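Local coordinates for nucleotide-binding protein, universal stress protein UspA family (Lactobacillus plantarum, PDB 3S3T) that binds ATP and belongs to the universal stress protein family, though its precise cellular role is not established, at residues V26-A29 and Q30-A34; A62-A65 and H66-A70. One frame throughout, in Å; residues are numbered along the deposited sequence. Where two conformers were deposited one is given.

Interaction 1: residues V26-A29 and Q30-A34; sequences VNIA and QRHQA
Ala-29 and Ala-34 meet where helix 16-32 ends in a Schellman motif. Ala-34 N donates to Ala-29 O at 3.0 Å, the six-to-one bond, while the inner bond from Gln-33 N to Gln-30 O is weak at 3.5 Å. Gln-33 takes positive phi to turn the chain out of the helix. Upstream, Gln-30 N, Arg-31 N and His-32 N make helical bonds to the carbonyls of Val-26, Asn-27 and Ile-28. One turn apart, the side chains of Asn-27 and Arg-31 run alongside each other, Asn-27 CG lying anti to the backbone N (chi1 -166°), which sends the amide along the helix. Asn-27 OD1 comes within 2.9 Å of Arg-31 NH1 at an angle too poor for a hydrogen bond; the amide and guanidinium planes are turned 65° against each other. The amide is positioned by Asn-27 ND2, which bonds to Glu-24 and to the backbone of Ala-3 in the second subunit. Arg-31 packs on Arg-4 of that subunit; a leucine in its place would probably leave Asn-27 OD1 without its cationic neighbour and weaken this packing. On the neighbouring flank, Ile-28 CG2 touches His-32 CD2 at 3.8 Å, and the imidazole presents its edge, in plane, to Ile-28 O. Gln-33 NE2 bonds to Ser-82 O and to Gln-30 O, the latter at 2.8 Å, nearly straight at 170°, on a lone pair in the carbonyl plane.

Interaction 2: residues A62-A65 and H66-A70; sequences AEAA and HAKDA
His-66 N and Ala-62 O form one of four successive i-to-i+4 hydrogen bonds in the middle of helix 53-78, part of the alpha/beta fold of the universal stress proteins. The others are given by Ala-67 N to Glu-63 O, Lys-68 N to Ala-64 O and Asp-69 N to Ala-65 O. The Ala-67 bond is the straightest, at 173° and 2.9 Å. Beside this backbone, His-66 CB packs 3.4 Å from Glu-63 O. Nonpolar contacts come next: the methyls of Ala-64 and Ala-67 turn to the sheet, where they meet Val-42 and Tyr-92, and Tyr-40 and Ile-90, respectively. The small side chains are consistent with a close approach of the helix to strands 35-43 and 87-93. In one of its two conformers Lys-68 bends back over the preceding turn, its CE lying 4.0 Å from Ala-64 CB, a contact that stays doubtful. Of the polar groups, Glu-63 reaches along an extended chain to Tyr-40, its OE2 bonding to Tyr-40 OH; the Glu-63 side chain is about 6 Å from the bound ATP. The imidazole of His-66 stacks on Tyr-47 of the third subunit, swung outward by a CG anti to the backbone N (chi1 176°).

In the fold
Interaction 1 precedes interaction 2 along the chain, and the two sit on successive helices packed against one parallel five-stranded sheet, with centres 25 Å apart and nearest atoms about 10 Å apart. Residues 26-34 close helix 16-32, which links strands 7-11 and 35-43 in a beta-alpha-beta unit; residues 62-70 lie midway along helix 53-78, between strands 35-43 and 87-93. Both helices pack on strand 35-43, and Val-26 reaches Phe-77 and Val-78 near the end of the second helix. Each contact faces another copy of the protein, the second subunit at interaction 1 and the third at interaction 2, consistent with both helices contributing to the four-chain assembly; ATP lies nearer to interaction 2.

Interaction 1: residues V26-A29 and Q30-A34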
loop_
_atom_site.group_PDB
_atom_site.type_symbol
_atom_site.label_atom_id
_atom_site.label_comp_id
_atom_site.label_asym_id
_atom_site.label_seq_id
_atom_site.Cartn_x
_atom_site.Cartn_y
_atom_site.Cartn_z
ATOM N N VAL A 26 27.206 -2.451 1.698
ATOM C CA VAL A 26 28.661 -2.328 1.880
ATOM C C VAL A 26 29.321 -1.665 0.672
ATOM O O VAL A 26 30.274 -0.918 0.804
ATOM C CB VAL A 26 29.322 -3.685 2.112
ATOM C CG1 VAL A 26 30.863 -3.515 2.237
ATOM C CG2 VAL A 26 28.749 -4.319 3.361
ATOM N N ASN A 27 28.811 -1.977 -0.506
ATOM C CA ASN A 27 29.235 -1.353 -1.749
ATOM C C ASN A 27 28.986 0.184 -1.740
ATOM O O ASN A 27 29.844 0.991 -2.111
ATOM C CB ASN A 27 28.441 -2.040 -2.845
ATOM C CG ASN A 27 28.957 -1.768 -4.215
ATOM O OD1 ASN A 27 29.841 -0.921 -4.430
ATOM N ND2 ASN A 27 28.420 -2.514 -5.186
ATOM N N ILE A 28 27.808 0.582 -1.295
ATOM C CA ILE A 28 27.459 1.995 -1.216
ATOM C C ILE A 28 28.338 2.664 -0.163
ATOM O O ILE A 28 28.862 3.757 -0.393
ATOM C CB ILE A 28 25.966 2.179 -0.838
ATOM C CG1 ILE A 28 25.046 1.582 -1.913
ATOM C CG2 ILE A 28 25.609 3.673 -0.698
ATOM C CD1 ILE A 28 23.562 1.510 -1.495
ATOM N N ALA A 29 28.503 1.979 0.969
ATOM C CA ALA A 29 29.298 2.467 2.076
ATOM C C ALA A 29 30.751 2.750 1.623
ATOM O O ALA A 29 31.280 3.839 1.863
ATOM C CB ALA A 29 29.254 1.474 3.230
ATOM N N GLN A 30 31.351 1.770 0.948
ATOM C CA GLN A 30 32.685 1.893 0.342
ATOM C C GLN A 30 32.754 3.110 -0.579
ATOM O O GLN A 30 33.717 3.867 -0.509
ATOM C CB GLN A 30 33.065 0.600 -0.418
ATOM C CG GLN A 30 34.120 0.769 -1.518
ATOM C CD GLN A 30 34.718 -0.550 -1.954
ATOM O OE1 GLN A 30 34.910 -1.469 -1.141
ATOM N NE2 GLN A 30 35.021 -0.657 -3.248
ATOM N N ARG A 31 31.748 3.311 -1.430
ATOM C CA ARG A 31 31.810 4.413 -2.414
ATOM C C ARG A 31 31.718 5.811 -1.826
ATOM O O ARG A 31 32.359 6.744 -2.325
ATOM C CB ARG A 31 30.696 4.300 -3.430
ATOM C CG ARG A 31 31.131 3.772 -4.736
ATOM C CD ARG A 31 29.909 3.726 -5.653
ATOM N NE ARG A 31 30.194 3.174 -6.977
ATOM C CZ ARG A 31 30.647 1.937 -7.217
ATOM N NH1 ARG A 31 30.932 1.091 -6.226
ATOM N NH2 ARG A 31 30.831 1.538 -8.475
ATOM N N HIS A 32 30.893 5.944 -0.795
ATOM C CA HIS A 32 30.621 7.225 -0.157
ATOM C C HIS A 32 31.509 7.428 1.068
ATOM O O HIS A 32 31.492 8.490 1.707
ATOM C CB HIS A 32 29.145 7.280 0.236
ATOM C CG HIS A 32 28.218 7.429 -0.925
ATOM N ND1 HIS A 32 27.615 8.630 -1.246
ATOM C CD2 HIS A 32 27.782 6.532 -1.841
ATOM C CE1 HIS A 32 26.851 8.465 -2.314
ATOM N NE2 HIS A 32 26.954 7.206 -2.706
ATOM N N GLN A 33 32.270 6.385 1.389
ATOM C CA GLN A 33 33.031 6.296 2.620
ATOM C C GLN A 33 32.158 6.652 3.821
ATOM O O GLN A 33 32.523 7.477 4.662
ATOM C CB GLN A 33 34.295 7.149 2.536
ATOM C CG GLN A 33 35.305 6.564 1.545
ATOM C CD GLN A 33 35.989 5.337 2.079
ATOM O OE1 GLN A 33 36.872 5.425 2.913
ATOM N NE2 GLN A 33 35.594 4.185 1.604
ATOM N N ALA A 34 31.008 5.998 3.874
ATOM C CA ALA A 34 29.984 6.275 4.871
ATOM C C ALA A 34 30.077 5.318 6.033
ATOM O O ALA A 34 30.576 4.213 5.907
ATOM C CB ALA A 34 28.604 6.235 4.237
#

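Interaction 2: residues A62-A65 and H66-A70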
loop_
_atom_site.group_PDB
_atom_site.type_symbol
_atom_site.label_atom_id
_atom_site.label_comp_id
_atom_site.label_asym_id
_atom_site.label_seq_id
_atom_site.Cartn_x
_atom_site.Cartn_y
_atom_site.Cartn_z
ATOM N N ALA A 62 17.507 -17.653 21.101
ATOM C CA ALA A 62 18.137 -18.490 20.072
ATOM C C ALA A 62 18.152 -17.714 18.762
ATOM O O ALA A 62 19.141 -17.718 18.039
ATOM C CB ALA A 62 17.407 -19.854 19.886
ATOM N N GLU A 63 17.059 -17.052 18.440
ATOM C CA GLU A 63 17.027 -16.270 17.195
ATOM C C GLU A 63 18.112 -15.188 17.220
ATOM O O GLU A 63 18.845 -14.992 16.231
ATOM C CB GLU A 63 15.652 -15.639 16.978
ATOM C CG GLU A 63 15.606 -14.697 15.783
ATOM C CD GLU A 63 14.190 -14.168 15.498
ATOM O OE1 GLU A 63 13.262 -14.411 16.310
ATOM O OE2 GLU A 63 14.024 -13.480 14.476
ATOM N N ALA A 64 18.174 -14.479 18.340
ATOM C CA ALA A 64 19.191 -13.443 18.600
ATOM C C ALA A 64 20.623 -13.992 18.452
ATOM O O ALA A 64 21.473 -13.351 17.865
ATOM C CB ALA A 64 18.995 -12.845 20.026
ATOM N N ALA A 65 20.869 -15.192 18.968
ATOM C CA ALA A 65 22.195 -15.770 18.888
ATOM C C ALA A 65 22.571 -16.091 17.442
ATOM O O ALA A 65 23.682 -15.848 17.029
ATOM C CB ALA A 65 22.329 -17.017 19.825
ATOM N N HIS A 66 21.617 -16.605 16.673
ATOM C CA HIS A 66 21.809 -16.844 15.248
ATOM C C HIS A 66 22.118 -15.550 14.494
ATOM O O HIS A 66 23.024 -15.508 13.685
ATOM C CB HIS A 66 20.565 -17.488 14.645
ATOM C CG HIS A 66 20.653 -17.685 13.157
ATOM N ND1 HIS A 66 21.450 -18.661 12.579
ATOM C CD2 HIS A 66 20.070 -17.020 12.131
ATOM C CE1 HIS A 66 21.341 -18.593 11.263
ATOM N NE2 HIS A 66 20.505 -17.609 10.964
ATOM N N ALA A 67 21.317 -14.528 14.735
ATOM C CA ALA A 67 21.573 -13.194 14.186
ATOM C C ALA A 67 22.999 -12.687 14.529
ATOM O O ALA A 67 23.693 -12.090 13.683
ATOM C CB ALA A 67 20.526 -12.222 14.728
ATOM N N LYS A 68 23.421 -12.899 15.769
ATOM C CA LYS A 68 24.737 -12.431 16.220
ATOM C C LYS A 68 25.836 -13.137 15.441
ATOM O O LYS A 68 26.845 -12.540 15.096
ATOM C CB LYS A 68 24.886 -12.608 17.742
ATOM C CG LYS A 68 24.024 -11.561 18.521
ATOM C CD LYS A 68 24.130 -11.634 20.085
ATOM C CE LYS A 68 22.826 -12.123 20.779
ATOM N NZ LYS A 68 22.955 -13.452 21.512
ATOM N N ASP A 69 25.623 -14.415 15.135
ATOM C CA ASP A 69 26.603 -15.141 14.338
ATOM C C ASP A 69 26.608 -14.627 12.894
ATOM O O ASP A 69 27.660 -14.565 12.263
ATOM C CB ASP A 69 26.365 -16.660 14.372
ATOM C CG ASP A 69 27.356 -17.393 13.501
ATOM O OD1 ASP A 69 28.547 -17.515 13.914
ATOM O OD2 ASP A 69 26.957 -17.783 12.376
ATOM N N ALA A 70 25.447 -14.260 12.356
ATOM C CA ALA A 70 25.442 -13.688 11.009
ATOM C C ALA A 70 26.173 -12.313 10.984
ATOM O O ALA A 70 26.839 -11.980 10.012
ATOM C CB ALA A 70 24.048 -13.563 10.496
#